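PDB 1NY1: probable polysaccharide deacetylase pdaA from Bacillus subtilis, which removes the acetyl group from N-acetylmuramic acid residues of peptidoglycan, leading to muramic delta-lactam in the spore cortex, and is required for germination. Local coordinates for residues 99-102 against 103-107; 145-148 against 149-152; 171-174 against 175-178; 208-211 against 212-216; 223-226 against 227-230. One frame throughout, in Å; residues are numbered along the deposited sequence.

Overall arrangement
Contacts 1, 4 and 5 share the parallel sheet of the NodB-type deacetylase fold: contact 1 leaves strand 97-100, contact 5 leaves strand 222-224, and contact 4 packs on strand 44-51. Contact 1 holds the metal-binding histidines His101 and His105. The His101 side chain is about 3 Å from that of Asp50, the proton acceptor by similarity. Contact 2 starts helix 148-156, about 14 Å from contact 1 between centres; Val145 CG1 touches Asp107 OD2 at 3.7 Å. Contact 3 is a surface loop. Its Ile173 side chain is about 8 Å from that of His199, the probable proton donor. Contacts 4 and 5 meet where Phe223 CE2 packs on Ile213 CG2 at 3.7 Å.

Contact 1: 99-102 against 103-107; sequences GNHS and FHHPD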
# COMPACT_ATOMS: atom_id res chain seq x y z
N GLY A 99 6.58 0.94 4.17
CA GLY A 99 6.28 2.22 3.54
C GLY A 99 5.83 3.21 4.60
O GLY A 99 5.54 2.82 5.73
N ASN A 100 5.73 4.48 4.23
CA ASN A 100 5.34 5.52 5.17
C ASN A 100 3.88 5.95 5.04
O ASN A 100 3.44 6.36 3.96
CB ASN A 100 6.25 6.74 4.96
CG ASN A 100 6.34 7.61 6.19
OD1 ASN A 100 5.34 7.93 6.82
ND2 ASN A 100 7.56 8.02 6.54
N HIS A 101 3.13 5.86 6.14
CA HIS A 101 1.73 6.27 6.12
C HIS A 101 1.54 7.49 7.03
O HIS A 101 0.43 7.78 7.48
CB HIS A 101 0.83 5.12 6.59
CG HIS A 101 -0.55 5.16 6.01
ND1 HIS A 101 -1.58 4.36 6.45
CD2 HIS A 101 -1.06 5.90 5.00
CE1 HIS A 101 -2.66 4.60 5.75
NE2 HIS A 101 -2.38 5.54 4.86
N SER A 102 2.65 8.18 7.28
CA SER A 102 2.71 9.38 8.13
C SER A 102 2.56 9.01 9.59
O SER A 102 1.92 8.01 9.93
CB SER A 102 1.64 10.40 7.74
OG SER A 102 0.45 10.21 8.49
N PHE A 103 3.13 9.83 10.47
CA PHE A 103 3.08 9.55 11.89
C PHE A 103 1.69 9.64 12.51
O PHE A 103 1.25 8.69 13.16
CB PHE A 103 4.04 10.47 12.64
CG PHE A 103 4.44 9.93 13.97
CD1 PHE A 103 3.62 10.10 15.08
CD2 PHE A 103 5.61 9.18 14.11
CE1 PHE A 103 3.95 9.53 16.30
CE2 PHE A 103 5.95 8.61 15.32
CZ PHE A 103 5.12 8.78 16.43
N HIS A 104 1.02 10.77 12.32
CA HIS A 104 -0.31 10.97 12.90
C HIS A 104 -1.45 10.74 11.91
O HIS A 104 -2.61 10.99 12.23
CB HIS A 104 -0.42 12.37 13.49
CG HIS A 104 0.56 12.64 14.59
ND1 HIS A 104 1.69 13.41 14.40
CD2 HIS A 104 0.59 12.23 15.88
CE1 HIS A 104 2.37 13.47 15.54
NE2 HIS A 104 1.72 12.76 16.44
N HIS A 105 -1.11 10.27 10.72
CA HIS A 105 -2.09 10.00 9.68
C HIS A 105 -3.04 11.18 9.47
O HIS A 105 -4.26 11.01 9.40
CB HIS A 105 -2.88 8.73 10.05
CG HIS A 105 -3.65 8.13 8.91
ND1 HIS A 105 -4.97 8.45 8.65
CD2 HIS A 105 -3.29 7.25 7.96
CE1 HIS A 105 -5.38 7.79 7.59
NE2 HIS A 105 -4.38 7.05 7.15
N PRO A 106 -2.49 12.40 9.35
CA PRO A 106 -3.33 13.58 9.15
C PRO A 106 -3.59 13.85 7.67
O PRO A 106 -3.09 13.14 6.80
CB PRO A 106 -2.50 14.68 9.77
CG PRO A 106 -1.13 14.32 9.29
CD PRO A 106 -1.08 12.80 9.49
N ASP A 107 -4.39 14.89 7.40
CA ASP A 107 -4.69 15.30 6.04
C ASP A 107 -3.49 16.16 5.66
O ASP A 107 -3.36 17.29 6.13
CB ASP A 107 -5.97 16.16 6.02
CG ASP A 107 -6.38 16.57 4.62
OD1 ASP A 107 -5.50 16.96 3.82
OD2 ASP A 107 -7.59 16.51 4.33
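The imidazole of His105 turns its edge to one face of the His101 ring. The pair is T-shaped, with centroids 4.5 Å apart and planes at 86°. CD2 of His105 sits over the centre of the His101 ring, and His105 NE2 comes within 3.3 Å of His101 CE1. These are the two metal-binding histidines of the His-Ser-x-x-His motif of the polysaccharide deacetylase family. The four-residue spacing, with a turn between them, brings both rings to the same site. In both histidines CG lies opposite the backbone N and beside the carbonyl carbon (chi1 -164° for His105), and with these torsions the two rings meet. A second flat pair lies on the turn itself. There the edge of Phe103 meets one face of His104, with Phe103 CD1 above the ring centre. ND1 of His104 is held by Glu119 of helix 113-131. Between the histidines, Ser102 CB lies 4.0 Å from Pro106 CD. The bond from His105 N to Ser102 OG is weak and doubtful. Pro142 packs against both Ser102 and His105. The start of the loop is fixed by an Asx turn. Asn100 ND2 is bound to Leu120 O, and Asn100 OD1 accepts from Ser102 N at 2.7 Å, with the donor in the carbonyl plane.

Contact 2: 145-148 against 149-152; sequences VFSE and YVLK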
# COMPACT_ATOMS: atom_id res chain seq x y z
N VAL A 145 -5.98 11.11 0.61
CA VAL A 145 -6.16 12.52 0.30
C VAL A 145 -4.83 13.20 -0.02
O VAL A 145 -3.88 13.11 0.75
CB VAL A 145 -6.83 13.27 1.47
CG1 VAL A 145 -6.94 14.75 1.14
CG2 VAL A 145 -8.20 12.69 1.74
N PHE A 146 -4.79 13.87 -1.16
CA PHE A 146 -3.57 14.56 -1.58
C PHE A 146 -3.89 15.81 -2.42
O PHE A 146 -5.02 16.29 -2.46
CB PHE A 146 -2.67 13.60 -2.37
CG PHE A 146 -3.27 13.13 -3.67
CD1 PHE A 146 -4.32 12.22 -3.69
CD2 PHE A 146 -2.80 13.64 -4.88
CE1 PHE A 146 -4.89 11.82 -4.90
CE2 PHE A 146 -3.37 13.25 -6.09
CZ PHE A 146 -4.42 12.34 -6.09
N SER A 147 -2.87 16.33 -3.09
CA SER A 147 -3.01 17.51 -3.94
C SER A 147 -1.70 17.68 -4.68
O SER A 147 -0.73 16.99 -4.38
CB SER A 147 -3.27 18.76 -3.08
OG SER A 147 -2.14 19.07 -2.28
N GLU A 148 -1.66 18.59 -5.65
CA GLU A 148 -0.42 18.79 -6.38
C GLU A 148 0.64 19.28 -5.39
O GLU A 148 1.80 18.88 -5.48
CB GLU A 148 -0.64 19.80 -7.50
CG GLU A 148 0.62 20.13 -8.28
CD GLU A 148 0.31 20.58 -9.69
OE1 GLU A 148 -0.85 20.94 -9.96
OE2 GLU A 148 1.24 20.58 -10.53
N TYR A 149 0.23 20.12 -4.44
CA TYR A 149 1.14 20.64 -3.43
C TYR A 149 1.76 19.51 -2.61
O TYR A 149 2.96 19.51 -2.34
CB TYR A 149 0.40 21.59 -2.49
CG TYR A 149 1.05 21.78 -1.14
CD1 TYR A 149 2.24 22.50 -1.00
CD2 TYR A 149 0.50 21.21 0.01
CE1 TYR A 149 2.85 22.65 0.25
CE2 TYR A 149 1.10 21.35 1.25
CZ TYR A 149 2.28 22.07 1.37
OH TYR A 149 2.87 22.21 2.60
N VAL A 150 0.94 18.55 -2.21
CA VAL A 150 1.40 17.41 -1.42
C VAL A 150 2.34 16.53 -2.24
O VAL A 150 3.35 16.04 -1.73
CB VAL A 150 0.22 16.54 -0.93
CG1 VAL A 150 0.74 15.30 -0.21
CG2 VAL A 150 -0.66 17.35 0.01
N LEU A 151 2.00 16.32 -3.51
CA LEU A 151 2.82 15.50 -4.39
C LEU A 151 4.16 16.17 -4.66
O LEU A 151 5.20 15.52 -4.67
CB LEU A 151 2.10 15.24 -5.71
CG LEU A 151 0.92 14.28 -5.69
CD1 LEU A 151 0.34 14.15 -7.09
CD2 LEU A 151 1.39 12.91 -5.18
N LYS A 152 4.12 17.49 -4.87
CA LYS A 152 5.33 18.25 -5.15
C LYS A 152 6.27 18.24 -3.94
O LYS A 152 7.47 17.99 -4.08
CB LYS A 152 4.96 19.69 -5.51
CG LYS A 152 6.14 20.54 -5.92
CD LYS A 152 5.75 22.01 -6.00
CE LYS A 152 6.94 22.88 -6.38
NZ LYS A 152 7.44 22.56 -7.75
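Ser147 OG accepts from Val150 N at 3.1 Å, and the bond is fairly straight, 159° at the hydrogen. The hydroxyl reaches this amide because it stands between the backbone N and the carbonyl carbon of its own residue (chi1 66°). Val150 keeps its CG2 branch beside its own backbone N, and this brings the methyl to 3.2 Å from Ser147 OG. Tyr149 comes up on another side: its CB lies 3.6 Å from Ser147 OG, while its ring leads away. The polar ends have partners beyond the turn: Ser147 OG is hydrogen-bonded to Asn3 OD1, and Tyr149 OH to Lys111 O. With an alanine here in place of Ser147, Val150 N is likely to lose its capping acceptor and Asn3 its hydroxyl partner. Phe146 has its ring in the same rotamer region as the serine hydroxyl (chi1 65°), and this sets it against Leu151. The two side chains cross at a slant, with Phe146 CD2 3.9 Å from Leu151 CG and Phe146 CE2 3.9 Å from Leu151 CD1. The extended Glu148 chain carries OE2 to a salt bridge with Lys31 and a hydrogen bond with Tyr32 OH. Leu151 N to Ser147 O, 2.9 Å, is the first i to i+4 backbone bond of the helix. This is a serine N-cap opening helix 148-156, just after strand 145-146, which pairs antiparallel with strand 6-7.

Contact 3: 171-174 against 175-178; sequences WKIN and NQKG
Ile173 O accepts a hydrogen bond from water 1 at 2.7 Å. The same water accepts from Gln176 N at 3.1 Å, so it bridges the two residues where the backbone atoms do not meet directly. The side chains of Ile173 and Gln176 lie side by side and point the same way. Gln176 CG is 3.5 Å from Ile173 O and 3.6 Å from Lys172 O, so its aliphatic part rests against two carbonyl oxygens. The direct backbone bond runs from Asn175 N to Lys172 O, 3.2 Å long. The donor approaches well above the carbonyl plane, 58° out of it. This bond closes a type I beta turn over residues 172-175, with Ile173 and Asn174 at its corners. The turn belongs to the surface loop between strand 160-161 and helix 179-188, and Gly178 is the N-cap of that helix. Asn174 and Asn175 cross at the end of the turn, their amide planes nearly perpendicular at 89°. CG of Asn174 stands between its backbone N and carbonyl carbon (chi1 76°), which leaves Asn174 OD1 3.2 Å from Asn175 N, without a bonding angle. Ile173 packs on Tyr53, Asn55 and Val201, and Gln176 touches Ser202. Trp171 follows Asp170, a site probably acting on the active-site histidine, and its ring meets that of His199, the probable proton donor. Lys172 CG lies 3.4 Å above one face of the same indole, offset toward the rim.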
# COMPACT_ATOMS: atom_id res chain seq x y z
N TRP A 171 -11.82 -2.95 6.16
CA TRP A 171 -11.35 -2.12 7.27
C TRP A 171 -12.44 -1.74 8.27
O TRP A 171 -12.16 -1.06 9.27
CB TRP A 171 -10.73 -0.84 6.71
CG TRP A 171 -11.59 -0.19 5.67
CD1 TRP A 171 -11.52 -0.38 4.32
CD2 TRP A 171 -12.65 0.75 5.89
NE1 TRP A 171 -12.47 0.39 3.69
CE2 TRP A 171 -13.17 1.09 4.63
CE3 TRP A 171 -13.20 1.34 7.04
CZ2 TRP A 171 -14.23 2.00 4.47
CZ3 TRP A 171 -14.25 2.24 6.88
CH2 TRP A 171 -14.75 2.56 5.61
N LYS A 172 -13.67 -2.15 8.00
CA LYS A 172 -14.79 -1.83 8.89
C LYS A 172 -14.95 -2.88 9.98
O LYS A 172 -15.53 -3.94 9.75
CB LYS A 172 -16.09 -1.74 8.09
CG LYS A 172 -16.28 -0.44 7.35
CD LYS A 172 -17.68 -0.34 6.79
CE LYS A 172 -17.89 0.99 6.08
NZ LYS A 172 -19.21 1.07 5.41
N ILE A 173 -14.46 -2.57 11.17
CA ILE A 173 -14.53 -3.50 12.28
C ILE A 173 -15.95 -3.78 12.76
O ILE A 173 -16.23 -4.87 13.26
CB ILE A 173 -13.70 -3.00 13.49
CG1 ILE A 173 -12.27 -2.70 13.03
CG2 ILE A 173 -13.65 -4.06 14.58
CD1 ILE A 173 -11.54 -3.92 12.48
N ASN A 174 -16.85 -2.82 12.59
CA ASN A 174 -18.23 -3.02 13.04
C ASN A 174 -19.03 -3.91 12.10
O ASN A 174 -20.17 -4.25 12.37
CB ASN A 174 -18.93 -1.66 13.21
CG ASN A 174 -19.33 -1.04 11.89
OD1 ASN A 174 -18.61 -1.15 10.90
ND2 ASN A 174 -20.47 -0.38 11.87
N ASN A 175 -18.41 -4.31 10.99
CA ASN A 175 -19.09 -5.17 10.02
C ASN A 175 -18.06 -6.00 9.26
O ASN A 175 -17.75 -5.71 8.10
CB ASN A 175 -19.91 -4.30 9.05
CG ASN A 175 -20.86 -5.12 8.19
OD1 ASN A 175 -21.47 -4.59 7.26
ND2 ASN A 175 -20.99 -6.40 8.50
N GLN A 176 -17.52 -7.01 9.93
CA GLN A 176 -16.51 -7.89 9.35
C GLN A 176 -17.23 -9.03 8.63
O GLN A 176 -17.75 -9.96 9.25
CB GLN A 176 -15.58 -8.40 10.46
CG GLN A 176 -14.84 -7.23 11.14
CD GLN A 176 -14.07 -7.62 12.39
OE1 GLN A 176 -14.20 -6.97 13.44
NE2 GLN A 176 -13.26 -8.66 12.29
N LYS A 177 -17.24 -8.94 7.30
CA LYS A 177 -17.95 -9.90 6.45
C LYS A 177 -17.39 -11.31 6.27
O LYS A 177 -18.11 -12.19 5.81
CB LYS A 177 -18.21 -9.25 5.09
CG LYS A 177 -19.05 -7.98 5.23
CD LYS A 177 -19.56 -7.42 3.91
CE LYS A 177 -20.45 -6.21 4.17
NZ LYS A 177 -21.19 -5.74 2.96
N GLY A 178 -16.14 -11.54 6.62
CA GLY A 178 -15.63 -12.89 6.49
C GLY A 178 -14.68 -13.15 5.34
O GLY A 178 -14.35 -12.26 4.56
O HOH W 1 -17.98 -6.95 13.00

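Contact 4: 208-211 against 212-216; sequences ALDD and AITDL
Leu209 and Ile213 form the tight, buried side of this helical stretch. Ile213 CD1 rests 3.9 Å from Leu209 CG, and the two side chains run across each other at a slant. Leu209 CD1 also lies 4.0 Å from Ile213 CG1. One turn apart, they are joined by Ile213 N to Leu209 O, 2.9 Å. The solvent side is polar, and Thr214 is exposed there. Water 2 donates to Asp211 OD1 at 2.8 Å and, over a longer 3.3 Å, to Thr214 OG1. The threonine itself is well anchored: Asp210 O takes two bonds from Thr214, one from its N at 3.1 Å and one from OG1 at 2.9 Å, which arrive from opposite faces of the carbonyl plane. OG1 lies anti to the carbonyl carbon of Thr214 (chi1 -59°), which swings it back over the preceding turn. The acidic ends find partners off the helix: Asp210 with Lys67 and His68, Asp211 with Lys179, Asp215 with Tyr183. Helix 205-219 lays Leu209, Ile213 and Leu216 on strand 44-51, with Ile213 and Leu216 also on Phe223 of strand 222-224. Ala208 packs against helix 179-188.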
# COMPACT_ATOMS: atom_id res chain seq x y z
N ALA A 208 -8.26 -15.39 3.72
CA ALA A 208 -8.73 -14.99 2.40
C ALA A 208 -7.51 -14.75 1.51
O ALA A 208 -7.49 -15.18 0.36
CB ALA A 208 -9.58 -13.72 2.49
N LEU A 209 -6.50 -14.08 2.05
CA LEU A 209 -5.28 -13.79 1.29
C LEU A 209 -4.57 -15.08 0.90
O LEU A 209 -4.06 -15.21 -0.22
CB LEU A 209 -4.34 -12.90 2.11
CG LEU A 209 -3.00 -12.51 1.46
CD1 LEU A 209 -3.24 -11.64 0.23
CD2 LEU A 209 -2.16 -11.75 2.47
N ASP A 210 -4.53 -16.03 1.82
CA ASP A 210 -3.89 -17.32 1.57
C ASP A 210 -4.55 -17.97 0.34
O ASP A 210 -3.87 -18.39 -0.60
CB ASP A 210 -4.04 -18.21 2.81
CG ASP A 210 -3.20 -19.48 2.75
OD1 ASP A 210 -2.48 -19.71 1.74
OD2 ASP A 210 -3.27 -20.25 3.72
N ASP A 211 -5.88 -18.04 0.34
CA ASP A 211 -6.63 -18.63 -0.77
C ASP A 211 -6.47 -17.84 -2.06
O ASP A 211 -6.35 -18.41 -3.15
CB ASP A 211 -8.12 -18.72 -0.44
CG ASP A 211 -8.42 -19.69 0.69
OD1 ASP A 211 -7.48 -20.37 1.17
OD2 ASP A 211 -9.60 -19.78 1.10
N ALA A 212 -6.50 -16.52 -1.95
CA ALA A 212 -6.37 -15.64 -3.11
C ALA A 212 -5.03 -15.82 -3.80
O ALA A 212 -4.96 -15.93 -5.02
CB ALA A 212 -6.56 -14.19 -2.69
N ILE A 213 -3.94 -15.85 -3.03
CA ILE A 213 -2.63 -16.02 -3.63
C ILE A 213 -2.55 -17.40 -4.28
O ILE A 213 -2.11 -17.53 -5.42
CB ILE A 213 -1.50 -15.90 -2.58
CG1 ILE A 213 -1.44 -14.46 -2.05
CG2 ILE A 213 -0.15 -16.26 -3.22
CD1 ILE A 213 -0.50 -14.29 -0.90
N THR A 214 -2.98 -18.42 -3.56
CA THR A 214 -2.96 -19.77 -4.10
C THR A 214 -3.67 -19.82 -5.45
O THR A 214 -3.09 -20.23 -6.46
CB THR A 214 -3.62 -20.78 -3.14
OG1 THR A 214 -2.93 -20.76 -1.89
CG2 THR A 214 -3.54 -22.19 -3.72
N ASP A 215 -4.93 -19.38 -5.49
CA ASP A 215 -5.70 -19.41 -6.74
C ASP A 215 -5.20 -18.46 -7.82
O ASP A 215 -5.29 -18.78 -9.01
CB ASP A 215 -7.18 -19.16 -6.46
CG ASP A 215 -7.81 -20.28 -5.66
OD1 ASP A 215 -7.59 -21.47 -6.01
OD2 ASP A 215 -8.54 -19.99 -4.69
N LEU A 216 -4.69 -17.29 -7.43
CA LEU A 216 -4.19 -16.35 -8.42
C LEU A 216 -2.92 -16.90 -9.06
O LEU A 216 -2.70 -16.74 -10.26
CB LEU A 216 -3.94 -14.98 -7.77
CG LEU A 216 -5.22 -14.17 -7.54
CD1 LEU A 216 -4.94 -12.97 -6.64
CD2 LEU A 216 -5.77 -13.71 -8.88
O HOH W 2 -5.18 -21.73 0.30

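Contact 5: 223-226 against 227-230; sequences FKSI and DDLM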
# COMPACT_ATOMS: atom_id res chain seq x y z
N PHE A 223 3.50 -12.60 -8.14
CA PHE A 223 3.46 -11.50 -7.18
C PHE A 223 4.83 -10.87 -7.01
O PHE A 223 5.80 -11.55 -6.69
CB PHE A 223 2.96 -12.01 -5.82
CG PHE A 223 1.52 -12.41 -5.82
CD1 PHE A 223 0.53 -11.48 -5.53
CD2 PHE A 223 1.15 -13.71 -6.15
CE1 PHE A 223 -0.82 -11.84 -5.57
CE2 PHE A 223 -0.19 -14.08 -6.19
CZ PHE A 223 -1.18 -13.14 -5.91
N LYS A 224 4.92 -9.56 -7.23
CA LYS A 224 6.18 -8.85 -7.09
C LYS A 224 6.01 -7.71 -6.09
O LYS A 224 4.90 -7.37 -5.71
CB LYS A 224 6.63 -8.29 -8.45
CG LYS A 224 6.96 -9.37 -9.48
CD LYS A 224 7.47 -8.77 -10.78
CE LYS A 224 7.83 -9.84 -11.80
NZ LYS A 224 8.26 -9.25 -13.09
N SER A 225 7.13 -7.13 -5.66
CA SER A 225 7.09 -6.05 -4.68
C SER A 225 7.14 -4.68 -5.33
O SER A 225 7.39 -4.56 -6.53
CB SER A 225 8.28 -6.18 -3.73
OG SER A 225 9.47 -5.83 -4.41
N ILE A 226 6.91 -3.65 -4.53
CA ILE A 226 6.96 -2.28 -5.03
C ILE A 226 8.38 -1.99 -5.49
O ILE A 226 8.59 -1.30 -6.49
CB ILE A 226 6.52 -1.28 -3.95
CG1 ILE A 226 5.06 -1.55 -3.53
CG2 ILE A 226 6.71 0.16 -4.45
CD1 ILE A 226 4.05 -1.44 -4.66
N ASP A 227 9.37 -2.51 -4.76
CA ASP A 227 10.76 -2.30 -5.16
C ASP A 227 10.99 -2.94 -6.52
O ASP A 227 11.67 -2.37 -7.37
CB ASP A 227 11.74 -2.89 -4.13
CG ASP A 227 12.09 -1.92 -3.01
OD1 ASP A 227 11.89 -0.70 -3.18
OD2 ASP A 227 12.58 -2.38 -1.96
N ASP A 228 10.44 -4.13 -6.74
CA ASP A 228 10.61 -4.80 -8.03
C ASP A 228 9.96 -3.94 -9.10
O ASP A 228 10.50 -3.76 -10.19
CB ASP A 228 9.94 -6.18 -8.05
CG ASP A 228 10.52 -7.14 -7.02
OD1 ASP A 228 11.72 -7.03 -6.71
OD2 ASP A 228 9.77 -8.01 -6.54
N LEU A 229 8.78 -3.41 -8.79
CA LEU A 229 8.05 -2.56 -9.72
C LEU A 229 8.94 -1.39 -10.14
O LEU A 229 9.10 -1.11 -11.32
CB LEU A 229 6.77 -2.05 -9.06
CG LEU A 229 5.74 -1.32 -9.92
CD1 LEU A 229 4.41 -1.31 -9.18
CD2 LEU A 229 6.19 0.10 -10.23
N MSE A 230 9.52 -0.72 -9.15
CA MSE A 230 10.39 0.43 -9.42
C MSE A 230 11.60 0.04 -10.25
O MSE A 230 11.93 0.69 -11.24
CB MSE A 230 10.85 1.05 -8.10
CG MSE A 230 9.77 1.78 -7.32
SE MSE A 230 9.15 3.35 -8.25
CE MSE A 230 10.69 4.48 -8.00
O HOH W 3 11.70 -6.54 -3.34
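A capping box joins Ser225 and Asp228 at the start of helix 226-234. Ser225 OG accepts from Asp228 N at 3.0 Å, and Asp228 OD2 accepts from Ser225 N at 2.9 Å. The second bond is almost straight, 175° at the hydrogen, although the donor comes from above the carboxylate plane, 40° out of it. Asp228 has its CG beside its own backbone N (chi1 -61°), and this carries the carboxylate back past the helix start to the serine. Water 3 sits 2.6 Å from Ser225 OG and makes a weak, long bond to Asp228 OD1. Replacing Asp228 by an alanine is likely to leave Ser225 N without its acceptor, so that half of the box is lost. The box stands where strand 222-224 of the parallel sheet turns into the final helix of the chain. Leu229 N reaches back to Ser225 O at 2.9 Å and begins the regular helical bonding. Lys224 lays CB 3.7 Å from Asp228 OD2, but its extended chain takes NZ away to salt bridges with Glu42 and Glu232. Asp227 OD1 is hydrogen-bonded to Tyr138 OH and Asn136 ND2. Ile226 packs on Thr48 and Tyr138, Leu229 on Tyr46 and Phe35, and selenomethionine Met230 on Phe35 and Tyr138. Met230 leans over the preceding turn, its CG 3.4 Å from Ile226 O, and then bends at chi2 and chi3.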